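Local coordinates for protein hydrazine synthase subunit alpha (Candidatus Kuenenia stuttgartiensis, PDB 5C2V) that joins hydroxylamine to ammonia to make hydrazine, as the heme c-bearing alpha subunit of the anammox hydrazine synthase complex, at residues D[535-540]-D[725-730]; D[506-511]-D[757-762]; D[189-192]-D[196-199]; D[163-168]-D[262-267]. All coordinates share one frame; numbering follows the deposited sequence.

Contact 1. Residues D[535-540]-D[725-730]; sequences KGMSVQ and AELSAN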
loop_
_atom_site.group_PDB
_atom_site.type_symbol
_atom_site.label_atom_id
_atom_site.label_comp_id
_atom_site.label_asym_id
_atom_site.label_seq_id
_atom_site.Cartn_x
_atom_site.Cartn_y
_atom_site.Cartn_z
ATOM N N LYS D 535 -27.036 -6.341 -16.226
ATOM C CA LYS D 535 -27.616 -5.002 -16.156
ATOM C C LYS D 535 -26.804 -3.978 -16.950
ATOM O O LYS D 535 -27.198 -2.817 -17.060
ATOM C CB LYS D 535 -27.753 -4.550 -14.701
ATOM C CG LYS D 535 -28.827 -5.303 -13.932
ATOM C CD LYS D 535 -29.090 -4.681 -12.571
ATOM C CE LYS D 535 -30.244 -5.381 -11.871
ATOM N NZ LYS D 535 -31.494 -5.331 -12.684
ATOM N N GLY D 536 -25.676 -4.411 -17.507
ATOM C CA GLY D 536 -24.860 -3.543 -18.340
ATOM C C GLY D 536 -23.830 -2.722 -17.587
ATOM O O GLY D 536 -23.393 -1.676 -18.067
ATOM N N MET D 537 -23.436 -3.192 -16.408
ATOM C CA MET D 537 -22.483 -2.463 -15.576
ATOM C C MET D 537 -21.141 -3.186 -15.496
ATOM O O MET D 537 -21.084 -4.413 -15.574
ATOM C CB MET D 537 -23.056 -2.253 -14.174
ATOM C CG MET D 537 -24.380 -1.506 -14.158
ATOM S SD MET D 537 -25.051 -1.280 -12.500
ATOM C CE MET D 537 -25.267 -2.982 -11.991
ATOM N N SER D 538 -20.064 -2.424 -15.333
ATOM C CA SER D 538 -18.726 -3.003 -15.319
ATOM C C SER D 538 -18.418 -3.705 -13.999
ATOM O O SER D 538 -18.428 -3.087 -12.934
ATOM C CB SER D 538 -17.677 -1.920 -15.585
ATOM O OG SER D 538 -16.364 -2.438 -15.457
ATOM N N VAL D 539 -18.141 -5.002 -14.084
ATOM C CA VAL D 539 -17.722 -5.785 -12.929
ATOM C C VAL D 539 -16.231 -5.593 -12.677
ATOM O O VAL D 539 -15.788 -5.470 -11.534
ATOM C CB VAL D 539 -18.028 -7.285 -13.125
ATOM C CG1 VAL D 539 -17.575 -8.086 -11.913
ATOM C CG2 VAL D 539 -19.515 -7.491 -13.375
ATOM N N GLN D 540 -15.461 -5.568 -13.760
ATOM C CA GLN D 540 -14.019 -5.386 -13.677
ATOM C C GLN D 540 -13.527 -4.543 -14.849
ATOM O O GLN D 540 -13.967 -4.722 -15.985
ATOM C CB GLN D 540 -13.311 -6.743 -13.655
ATOM C CG GLN D 540 -11.824 -6.687 -13.340
ATOM C CD GLN D 540 -11.226 -8.069 -13.142
ATOM O OE1 GLN D 540 -11.922 -9.078 -13.242
ATOM N NE2 GLN D 540 -9.929 -8.118 -12.856
ATOM N N ALA D 725 -31.425 -1.534 -5.121
ATOM C CA ALA D 725 -30.982 -2.888 -4.795
ATOM C C ALA D 725 -29.500 -2.887 -4.440
ATOM O O ALA D 725 -28.797 -1.917 -4.721
ATOM C CB ALA D 725 -31.253 -3.832 -5.956
ATOM N N GLU D 726 -29.017 -3.965 -3.826
ATOM C CA GLU D 726 -27.585 -4.068 -3.577
ATOM C C GLU D 726 -26.933 -4.793 -4.754
ATOM O O GLU D 726 -27.111 -5.993 -4.961
ATOM C CB GLU D 726 -27.296 -4.767 -2.237
ATOM C CG GLU D 726 -27.882 -6.160 -2.045
ATOM C CD GLU D 726 -27.485 -6.771 -0.710
ATOM O OE1 GLU D 726 -26.269 -6.862 -0.436
ATOM O OE2 GLU D 726 -28.385 -7.165 0.062
ATOM N N LEU D 727 -26.184 -4.024 -5.536
ATOM C CA LEU D 727 -25.669 -4.483 -6.819
ATOM C C LEU D 727 -24.378 -5.292 -6.717
ATOM O O LEU D 727 -24.196 -6.271 -7.439
ATOM C CB LEU D 727 -25.471 -3.281 -7.743
ATOM C CG LEU D 727 -26.776 -2.537 -8.037
ATOM C CD1 LEU D 727 -26.521 -1.279 -8.842
ATOM C CD2 LEU D 727 -27.758 -3.448 -8.759
ATOM N N SER D 728 -23.482 -4.881 -5.825
ATOM C CA SER D 728 -22.180 -5.530 -5.719
ATOM C C SER D 728 -21.894 -6.042 -4.313
ATOM O O SER D 728 -22.713 -5.899 -3.406
ATOM C CB SER D 728 -21.073 -4.567 -6.150
ATOM O OG SER D 728 -20.947 -3.495 -5.232
ATOM N N ALA D 729 -20.719 -6.642 -4.143
ATOM C CA ALA D 729 -20.304 -7.174 -2.852
ATOM C C ALA D 729 -19.510 -6.137 -2.068
ATOM O O ALA D 729 -19.020 -6.414 -0.974
ATOM C CB ALA D 729 -19.485 -8.442 -3.038
ATOM N N ASN D 730 -19.378 -4.943 -2.636
ATOM C CA ASN D 730 -18.730 -3.845 -1.933
ATOM C C ASN D 730 -19.741 -2.758 -1.598
ATOM O O ASN D 730 -20.209 -2.037 -2.481
ATOM C CB ASN D 730 -17.589 -3.262 -2.768
ATOM C CG ASN D 730 -16.644 -4.327 -3.286
ATOM O OD1 ASN D 730 -15.796 -4.833 -2.553
ATOM N ND2 ASN D 730 -16.784 -4.669 -4.562
#
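Met537 and Leu727 meet through the methionine thioether end (SD and CE) and the leucine methyls, with the two side chains crossing at about a right angle. The methionine methyl CE of Met537 lies 3.8 Å from CD1 of Leu727, and the sulfur SD of Met537 is 3.9 Å from the same Leu727 methyl. The bend at the thioether (chi3 -61°) brings CE of Met537 to 4.1 Å from CD2 of Leu727 as well. On the side of that second methyl passes the aliphatic stem of Lys535, where CD of Lys535 is 4.2 Å from CD2 of Leu727. Val719 of helix 717-722 touches both Met537 and Leu727 and extends the apolar patch, while the Lys535 amino group reaches on to a weak hydrogen bond with Asn604. Behind the methionine, its backbone N is bound by Asp533, and the carbonyl of Gly536, whose positive phi (88°) suits glycine, is held by Tyr755 and Arg463. Because only methyl, methylene and thioether groups meet, the contact has no directional bond, and dispersion and burial of apolar surface hold this middle-domain turn against the loop of the cytochrome c domain.

Contact 2. Residues D[506-511]-D[757-762]; sequences IGYQYV and IVEWID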
loop_
_atom_site.group_PDB
_atom_site.type_symbol
_atom_site.label_atom_id
_atom_site.label_comp_id
_atom_site.label_asym_id
_atom_site.label_seq_id
_atom_site.Cartn_x
_atom_site.Cartn_y
_atom_site.Cartn_z
ATOM N N ILE D 506 -15.778 3.345 -27.683
ATOM C CA ILE D 506 -15.518 2.680 -28.953
ATOM C C ILE D 506 -16.752 1.876 -29.324
ATOM O O ILE D 506 -17.235 1.944 -30.456
ATOM C CB ILE D 506 -14.285 1.757 -28.891
ATOM C CG1 ILE D 506 -13.007 2.563 -29.106
ATOM C CG2 ILE D 506 -14.375 0.661 -29.944
ATOM C CD1 ILE D 506 -11.754 1.722 -29.137
ATOM N N GLY D 507 -17.270 1.121 -28.360
ATOM C CA GLY D 507 -18.510 0.400 -28.586
ATOM C C GLY D 507 -18.644 -0.855 -27.751
ATOM O O GLY D 507 -17.729 -1.223 -27.029
ATOM N N TYR D 508 -19.780 -1.528 -27.868
ATOM C CA TYR D 508 -20.039 -2.714 -27.062
ATOM C C TYR D 508 -19.991 -3.985 -27.896
ATOM O O TYR D 508 -20.321 -3.970 -29.081
ATOM C CB TYR D 508 -21.397 -2.606 -26.373
ATOM C CG TYR D 508 -21.502 -1.489 -25.362
ATOM C CD1 TYR D 508 -21.293 -1.731 -24.010
ATOM C CD2 TYR D 508 -21.833 -0.197 -25.754
ATOM C CE1 TYR D 508 -21.404 -0.718 -23.079
ATOM C CE2 TYR D 508 -21.946 0.823 -24.828
ATOM C CZ TYR D 508 -21.727 0.556 -23.492
ATOM O OH TYR D 508 -21.835 1.567 -22.565
ATOM N N GLN D 509 -19.580 -5.087 -27.276
ATOM C CA GLN D 509 -19.575 -6.372 -27.969
ATOM C C GLN D 509 -20.078 -7.492 -27.065
ATOM O O GLN D 509 -19.682 -7.581 -25.909
ATOM C CB GLN D 509 -18.173 -6.702 -28.480
ATOM C CG GLN D 509 -18.132 -7.905 -29.404
ATOM C CD GLN D 509 -18.994 -7.716 -30.636
ATOM O OE1 GLN D 509 -19.764 -8.599 -31.010
ATOM N NE2 GLN D 509 -18.868 -6.558 -31.275
ATOM N N TYR D 510 -20.945 -8.351 -27.591
ATOM C CA TYR D 510 -21.530 -9.414 -26.778
ATOM C C TYR D 510 -20.496 -10.466 -26.382
ATOM O O TYR D 510 -19.451 -10.600 -27.019
ATOM C CB TYR D 510 -22.701 -10.079 -27.511
ATOM C CG TYR D 510 -22.342 -10.768 -28.813
ATOM C CD1 TYR D 510 -21.929 -12.095 -28.829
ATOM C CD2 TYR D 510 -22.440 -10.098 -30.025
ATOM C CE1 TYR D 510 -21.607 -12.729 -30.016
ATOM C CE2 TYR D 510 -22.122 -10.725 -31.216
ATOM C CZ TYR D 510 -21.707 -12.040 -31.206
ATOM O OH TYR D 510 -21.390 -12.668 -32.388
ATOM N N VAL D 511 -20.798 -11.201 -25.316
ATOM C CA VAL D 511 -19.921 -12.258 -24.827
ATOM C C VAL D 511 -20.628 -13.610 -24.891
ATOM O O VAL D 511 -21.789 -13.730 -24.503
ATOM C CB VAL D 511 -19.458 -11.980 -23.378
ATOM C CG1 VAL D 511 -18.687 -13.166 -22.818
ATOM C CG2 VAL D 511 -18.608 -10.722 -23.327
ATOM N N ILE D 757 -26.510 7.602 -16.943
ATOM C CA ILE D 757 -25.769 7.856 -15.709
ATOM C C ILE D 757 -24.761 6.734 -15.444
ATOM O O ILE D 757 -23.604 6.995 -15.091
ATOM C CB ILE D 757 -26.716 7.999 -14.501
ATOM C CG1 ILE D 757 -27.657 9.187 -14.703
ATOM C CG2 ILE D 757 -25.922 8.165 -13.214
ATOM C CD1 ILE D 757 -28.612 9.413 -13.553
ATOM N N VAL D 758 -25.203 5.491 -15.625
ATOM C CA VAL D 758 -24.331 4.328 -15.464
ATOM C C VAL D 758 -23.096 4.423 -16.359
ATOM O O VAL D 758 -21.966 4.242 -15.897
ATOM C CB VAL D 758 -25.078 3.016 -15.777
ATOM C CG1 VAL D 758 -24.112 1.839 -15.778
ATOM C CG2 VAL D 758 -26.202 2.790 -14.776
ATOM N N GLU D 759 -23.322 4.714 -17.637
ATOM C CA GLU D 759 -22.238 4.887 -18.597
ATOM C C GLU D 759 -21.303 6.014 -18.182
ATOM O O GLU D 759 -20.081 5.875 -18.262
ATOM C CB GLU D 759 -22.793 5.167 -19.995
ATOM C CG GLU D 759 -23.296 3.938 -20.726
ATOM C CD GLU D 759 -23.740 4.248 -22.142
ATOM O OE1 GLU D 759 -24.301 5.342 -22.365
ATOM O OE2 GLU D 759 -23.522 3.401 -23.033
ATOM N N TRP D 760 -21.886 7.125 -17.744
ATOM C CA TRP D 760 -21.107 8.272 -17.295
ATOM C C TRP D 760 -20.160 7.894 -16.162
ATOM O O TRP D 760 -18.981 8.245 -16.188
ATOM C CB TRP D 760 -22.028 9.409 -16.847
ATOM C CG TRP D 760 -21.306 10.513 -16.135
ATOM C CD1 TRP D 760 -20.348 11.336 -16.654
ATOM C CD2 TRP D 760 -21.491 10.920 -14.774
ATOM N NE1 TRP D 760 -19.921 12.226 -15.698
ATOM C CE2 TRP D 760 -20.608 11.992 -14.536
ATOM C CE3 TRP D 760 -22.315 10.482 -13.734
ATOM C CZ2 TRP D 760 -20.526 12.632 -13.300
ATOM C CZ3 TRP D 760 -22.234 11.118 -12.509
ATOM C CH2 TRP D 760 -21.347 12.180 -12.302
ATOM N N ILE D 761 -20.677 7.166 -15.177
ATOM C CA ILE D 761 -19.860 6.752 -14.041
ATOM C C ILE D 761 -18.788 5.741 -14.450
ATOM O O ILE D 761 -17.632 5.849 -14.034
ATOM C CB ILE D 761 -20.726 6.154 -12.918
ATOM C CG1 ILE D 761 -21.721 7.197 -12.410
ATOM C CG2 ILE D 761 -19.858 5.659 -11.777
ATOM C CD1 ILE D 761 -22.531 6.741 -11.220
ATOM N N ASP D 762 -19.169 4.767 -15.271
ATOM C CA ASP D 762 -18.230 3.748 -15.739
ATOM C C ASP D 762 -17.106 4.346 -16.585
ATOM O O ASP D 762 -16.002 3.801 -16.637
ATOM C CB ASP D 762 -18.965 2.671 -16.538
ATOM C CG ASP D 762 -19.335 1.469 -15.692
ATOM O OD1 ASP D 762 -19.216 1.552 -14.451
ATOM O OD2 ASP D 762 -19.749 0.442 -16.269
#
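The ring of Tyr508 and the carboxylate of Glu759 meet edge-on: OE2 sits near the ring plane at the hydroxyl end, and the two flat groups are only 14° from coplanar. Helix 751-762 thus approaches the ring at its edge and not over a face. Tyr508 OH donates to Glu759 OE2 (2.5 Å), which accepts through its anti lone pair, the one away from OE1. Glu759 spans its part of the gap because its chain is extended beyond CG (chi2 -176°), carrying the acid from the helix to the tyrosine hydroxyl, while the ring spans the rest of the way from the strand. Both oxygens of the bond have second partners. Arg463 NE donates to the tyrosine OH, and Arg642 forms a salt bridge with OE2, which probably favours the ionised acid. Arg463 also bridges to Asp762, one turn further along the helix, so the same guanidinium serves both sides. A tyrosine suits this buried place, since its ring fills space while its hydroxyl can donate and accept at once. Just before it, Ile506 and Gly507 both face Ile464 in a classic beta bulge, with backbone angles at Gly507 (phi 153°) that suit glycine. What results is a buried polar network between domains, joining strand 503-510 of the four-stranded antiparallel sheet of the middle domain to helix 751-762 of the cytochrome c domain.

Contact 3. Residues D[189-192]-D[196-199]; sequences RLDT and KIIQ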
loop_
_atom_site.group_PDB
_atom_site.type_symbol
_atom_site.label_atom_id
_atom_site.label_comp_id
_atom_site.label_asym_id
_atom_site.label_seq_id
_atom_site.Cartn_x
_atom_site.Cartn_y
_atom_site.Cartn_z
ATOM N N ARG D 189 9.248 3.576 -35.146
ATOM C CA ARG D 189 10.196 2.862 -35.989
ATOM C C ARG D 189 10.506 3.720 -37.211
ATOM O O ARG D 189 9.626 4.398 -37.750
ATOM C CB ARG D 189 9.660 1.487 -36.402
ATOM C CG ARG D 189 8.441 1.505 -37.308
ATOM C CD ARG D 189 8.111 0.098 -37.784
ATOM N NE ARG D 189 6.872 0.046 -38.554
ATOM C CZ ARG D 189 6.381 -1.062 -39.101
ATOM N NH1 ARG D 189 7.027 -2.212 -38.966
ATOM N NH2 ARG D 189 5.245 -1.020 -39.785
ATOM N N LEU D 190 11.765 3.697 -37.635
ATOM C CA LEU D 190 12.232 4.597 -38.681
ATOM C C LEU D 190 13.000 3.860 -39.772
ATOM O O LEU D 190 14.025 3.227 -39.508
ATOM C CB LEU D 190 13.107 5.699 -38.067
ATOM C CG LEU D 190 13.758 6.754 -38.965
ATOM C CD1 LEU D 190 13.827 8.079 -38.233
ATOM C CD2 LEU D 190 15.156 6.334 -39.388
ATOM N N ASP D 191 12.492 3.948 -40.997
ATOM C CA ASP D 191 13.202 3.437 -42.160
ATOM C C ASP D 191 14.215 4.478 -42.618
ATOM O O ASP D 191 13.858 5.622 -42.939
ATOM C CB ASP D 191 12.230 3.089 -43.289
ATOM C CG ASP D 191 12.849 2.172 -44.331
ATOM O OD1 ASP D 191 14.043 2.346 -44.656
ATOM O OD2 ASP D 191 12.140 1.272 -44.826
ATOM N N THR D 192 15.480 4.063 -42.636
ATOM C CA THR D 192 16.599 4.939 -42.954
ATOM C C THR D 192 16.813 5.105 -44.455
ATOM O O THR D 192 17.489 6.036 -44.890
ATOM C CB THR D 192 17.910 4.411 -42.334
ATOM O OG1 THR D 192 18.256 3.158 -42.937
ATOM C CG2 THR D 192 17.755 4.217 -40.833
ATOM N N LYS D 196 12.446 2.067 -48.272
ATOM C CA LYS D 196 12.797 0.977 -49.167
ATOM C C LYS D 196 13.144 -0.302 -48.408
ATOM O O LYS D 196 13.092 -1.384 -48.978
ATOM C CB LYS D 196 13.945 1.393 -50.093
ATOM C CG LYS D 196 13.487 2.250 -51.273
ATOM C CD LYS D 196 13.622 3.728 -50.957
ATOM C CE LYS D 196 13.050 4.614 -52.047
ATOM N NZ LYS D 196 13.304 6.051 -51.748
ATOM N N ILE D 197 13.480 -0.185 -47.126
ATOM C CA ILE D 197 13.760 -1.370 -46.313
ATOM C C ILE D 197 12.455 -2.064 -45.933
ATOM O O ILE D 197 12.355 -3.293 -45.963
ATOM C CB ILE D 197 14.560 -1.013 -45.046
ATOM C CG1 ILE D 197 15.985 -0.620 -45.439
ATOM C CG2 ILE D 197 14.578 -2.183 -44.064
ATOM C CD1 ILE D 197 16.937 -0.481 -44.275
ATOM N N ILE D 198 11.451 -1.264 -45.592
ATOM C CA ILE D 198 10.104 -1.768 -45.365
ATOM C C ILE D 198 9.561 -2.361 -46.665
ATOM O O ILE D 198 8.851 -3.367 -46.656
ATOM C CB ILE D 198 9.167 -0.654 -44.850
ATOM C CG1 ILE D 198 9.616 -0.187 -43.467
ATOM C CG2 ILE D 198 7.727 -1.135 -44.790
ATOM C CD1 ILE D 198 9.563 -1.269 -42.412
ATOM N N GLN D 199 9.923 -1.744 -47.784
ATOM C CA GLN D 199 9.524 -2.243 -49.095
ATOM C C GLN D 199 10.238 -3.553 -49.406
ATOM O O GLN D 199 9.720 -4.401 -50.129
ATOM C CB GLN D 199 9.815 -1.206 -50.181
ATOM C CG GLN D 199 9.163 -1.516 -51.517
ATOM C CD GLN D 199 9.372 -0.420 -52.542
ATOM O OE1 GLN D 199 10.194 0.478 -52.356
ATOM N NE2 GLN D 199 8.620 -0.486 -53.634
#
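Asp191 points its carboxylate at the first turn of helix 196-201, where OD2 is met nearly along its C-O bond by the backbone N of Ile198. The hydrogen bond from Ile198 N to Asp191 OD2 is 2.7 Å, with 162° at the hydrogen. The acid gets there because CG lies anti to the backbone N (chi1 -162°), which directs it from the strand end to the helix start. Ile197 crosses it at a slant, its CB beside both carboxylate oxygens of Asp191, and Ile198 brings CG1 to 3.2 Å from Asp191 OD2. The carboxylate is therefore buried between two branched apolar side chains, and the positive end of the helix dipole at the helix start would probably favour its negative charge. OD1 accepts from the N of Gln193, two residues on, which makes an Asx turn. Two residues before Asp191, Arg189 presents one face of its guanidinium to the Ile198 methyl CD1, 4.4 Å from Arg189 NH1. Its charge is met by a salt bridge to Asp219, and NH2 bonds to the carbonyl of Thr401. Thr192 places OG1 4.1 Å from CD1 of Ile197 and shares a hydrogen bond with Thr163. Altogether this is a short strand-turn-helix connection, with an aspartate at a helix N-terminus, at the end of strand 186-191 in an antiparallel sheet that is probably a blade of the N-terminal beta-propeller.

Contact 4. Residues D[163-168]-D[262-267]; sequences TGMIIF and DNWDGA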
loop_
_atom_site.group_PDB
_atom_site.type_symbol
_atom_site.label_atom_id
_atom_site.label_comp_id
_atom_site.label_asym_id
_atom_site.label_seq_id
_atom_site.Cartn_x
_atom_site.Cartn_y
_atom_site.Cartn_z
ATOM N N THR D 163 20.952 -1.605 -44.065
ATOM C CA THR D 163 21.538 -0.847 -42.973
ATOM C C THR D 163 20.798 -1.211 -41.702
ATOM O O THR D 163 21.373 -1.764 -40.764
ATOM C CB THR D 163 21.457 0.672 -43.218
ATOM O OG1 THR D 163 20.127 1.020 -43.622
ATOM C CG2 THR D 163 22.429 1.085 -44.312
ATOM N N GLY D 164 19.510 -0.895 -41.686
ATOM C CA GLY D 164 18.654 -1.270 -40.582
ATOM C C GLY D 164 17.518 -0.296 -40.371
ATOM O O GLY D 164 17.194 0.516 -41.238
ATOM N N MET D 165 16.911 -0.389 -39.197
ATOM C CA MET D 165 15.835 0.495 -38.792
ATOM C C MET D 165 16.272 1.230 -37.535
ATOM O O MET D 165 17.193 0.791 -36.844
ATOM C CB MET D 165 14.551 -0.294 -38.538
ATOM C CG MET D 165 14.079 -1.122 -39.721
ATOM S SD MET D 165 13.284 -0.122 -40.990
ATOM C CE MET D 165 11.855 0.472 -40.090
ATOM N N ILE D 166 15.626 2.352 -37.240
ATOM C CA ILE D 166 15.930 3.078 -36.014
ATOM C C ILE D 166 14.696 3.212 -35.132
ATOM O O ILE D 166 13.717 3.854 -35.509
ATOM C CB ILE D 166 16.501 4.477 -36.305
ATOM C CG1 ILE D 166 17.886 4.363 -36.941
ATOM C CG2 ILE D 166 16.587 5.290 -35.023
ATOM C CD1 ILE D 166 18.572 5.694 -37.156
ATOM N N ILE D 167 14.748 2.594 -33.957
ATOM C CA ILE D 167 13.660 2.700 -32.995
ATOM C C ILE D 167 13.973 3.804 -31.997
ATOM O O ILE D 167 14.976 3.735 -31.288
ATOM C CB ILE D 167 13.433 1.378 -32.236
ATOM C CG1 ILE D 167 13.421 0.193 -33.207
ATOM C CG2 ILE D 167 12.144 1.441 -31.431
ATOM C CD1 ILE D 167 12.325 0.261 -34.246
ATOM N N PHE D 168 13.127 4.827 -31.936
ATOM C CA PHE D 168 13.393 5.931 -31.018
ATOM C C PHE D 168 12.144 6.366 -30.264
ATOM O O PHE D 168 11.032 5.981 -30.613
ATOM C CB PHE D 168 13.996 7.124 -31.770
ATOM C CG PHE D 168 13.015 7.858 -32.645
ATOM C CD1 PHE D 168 12.759 7.428 -33.935
ATOM C CD2 PHE D 168 12.365 8.992 -32.180
ATOM C CE1 PHE D 168 11.863 8.107 -34.742
ATOM C CE2 PHE D 168 11.468 9.672 -32.980
ATOM C CZ PHE D 168 11.217 9.231 -34.264
ATOM N N ASP D 262 7.952 -5.067 -26.501
ATOM C CA ASP D 262 7.018 -5.044 -27.621
ATOM C C ASP D 262 7.756 -5.352 -28.917
ATOM O O ASP D 262 8.956 -5.106 -29.026
ATOM C CB ASP D 262 6.321 -3.683 -27.716
ATOM C CG ASP D 262 5.097 -3.712 -28.617
ATOM O OD1 ASP D 262 4.901 -4.711 -29.340
ATOM O OD2 ASP D 262 4.330 -2.725 -28.607
ATOM N N ASN D 263 7.040 -5.893 -29.898
ATOM C CA ASN D 263 7.621 -6.111 -31.216
ATOM C C ASN D 263 7.934 -4.770 -31.866
ATOM O O ASN D 263 7.301 -3.762 -31.554
ATOM C CB ASN D 263 6.681 -6.935 -32.097
ATOM C CG ASN D 263 6.583 -8.381 -31.651
ATOM O OD1 ASN D 263 5.488 -8.928 -31.514
ATOM N ND2 ASN D 263 7.731 -9.009 -31.422
ATOM N N TRP D 264 8.910 -4.757 -32.770
ATOM C CA TRP D 264 9.396 -3.503 -33.336
ATOM C C TRP D 264 8.345 -2.798 -34.194
ATOM O O TRP D 264 8.499 -1.623 -34.527
ATOM C CB TRP D 264 10.672 -3.748 -34.151
ATOM C CG TRP D 264 10.484 -4.588 -35.375
ATOM C CD1 TRP D 264 10.267 -5.934 -35.421
ATOM C CD2 TRP D 264 10.530 -4.141 -36.735
ATOM N NE1 TRP D 264 10.160 -6.350 -36.725
ATOM C CE2 TRP D 264 10.317 -5.269 -37.551
ATOM C CE3 TRP D 264 10.721 -2.896 -37.341
ATOM C CZ2 TRP D 264 10.292 -5.189 -38.943
ATOM C CZ3 TRP D 264 10.695 -2.818 -38.722
ATOM C CH2 TRP D 264 10.482 -3.958 -39.507
ATOM N N ASP D 265 7.284 -3.514 -34.555
ATOM C CA ASP D 265 6.139 -2.891 -35.213
ATOM C C ASP D 265 5.023 -2.576 -34.216
ATOM O O ASP D 265 4.005 -1.986 -34.580
ATOM C CB ASP D 265 5.606 -3.789 -36.333
ATOM C CG ASP D 265 5.196 -5.159 -35.835
ATOM O OD1 ASP D 265 5.796 -5.637 -34.850
ATOM O OD2 ASP D 265 4.276 -5.760 -36.429
ATOM N N GLY D 266 5.219 -2.966 -32.960
ATOM C CA GLY D 266 4.230 -2.733 -31.922
ATOM C C GLY D 266 3.035 -3.666 -32.015
ATOM O O GLY D 266 1.907 -3.280 -31.704
ATOM N N ALA D 267 3.286 -4.897 -32.446
ATOM C CA ALA D 267 2.228 -5.885 -32.627
ATOM C C ALA D 267 1.810 -6.564 -31.325
ATOM O O ALA D 267 0.642 -6.907 -31.146
ATOM C CB ALA D 267 2.665 -6.931 -33.641
#
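Met165 folds back on itself to reach Trp264, since both its chi2 (-77°) and its chi3 (-64°) are bent. The tryptophan comes to meet it with CG set between the backbone N and the carbonyl carbon (chi1 66°), which throws the indole out from the turn toward the strand. The methyl CE of Met165 then lies in the indole plane at its edge, 3.7 Å from CZ3 of Trp264. CG of Met165 is 3.9 Å from the same CZ3 of Trp264. The two side chains cross at about a right angle, so the methyl abuts the rim of the six-membered ring and does not cover a face. Two residues along, Ile167 brings CD1 to 4.3 Å from CB of Trp264. Alternation along the strand puts Met165 and Ile167 on one side, and a flexible thioether followed by a branched chain fits the contour of ring and stem. Trp264 is the second residue of a type I turn from Asn263 to Gly266, closed by Gly266 N to Asn263 O; Gly266 suits a positive phi. The indole is fixed further by NE1 bonding to the carbonyl of Ile397 and by a cation-pi contact with Arg189. Around the pair, Met165 also packs on Ile197 and Ile198 of helix 196-201, whose Ile201 reaches Trp264, while strands 124-131 and 186-191 flank strand 154-171. The turn between strands 256-262 and 270-273 thereby docks one antiparallel sheet onto its neighbour.

In the fold
Contacts 3 and 4 share the sheet that holds the neighbouring strands 154-171 and 186-191, and they touch directly: Leu190 O and Ile166 N are 2.9 Å apart. Contacts 1 and 2 also adjoin, through Ser538 N and Asp762 OD2, 3.0 Å apart, and both tie the middle domain to the cytochrome c domain. Contacts 1 and 4 lie on opposite sides of the chain's centre, with their own centres about 42 Å apart. Contacts 2, 3 and 4 are buried, whereas contact 1 is only partly so. Chemistry divides differently: contacts 1 and 4 are apolar, each using a methionine methyl, while 2 and 3 centre on a buried carboxylate, bonded to a phenol in one and to a helix-start amide in the other.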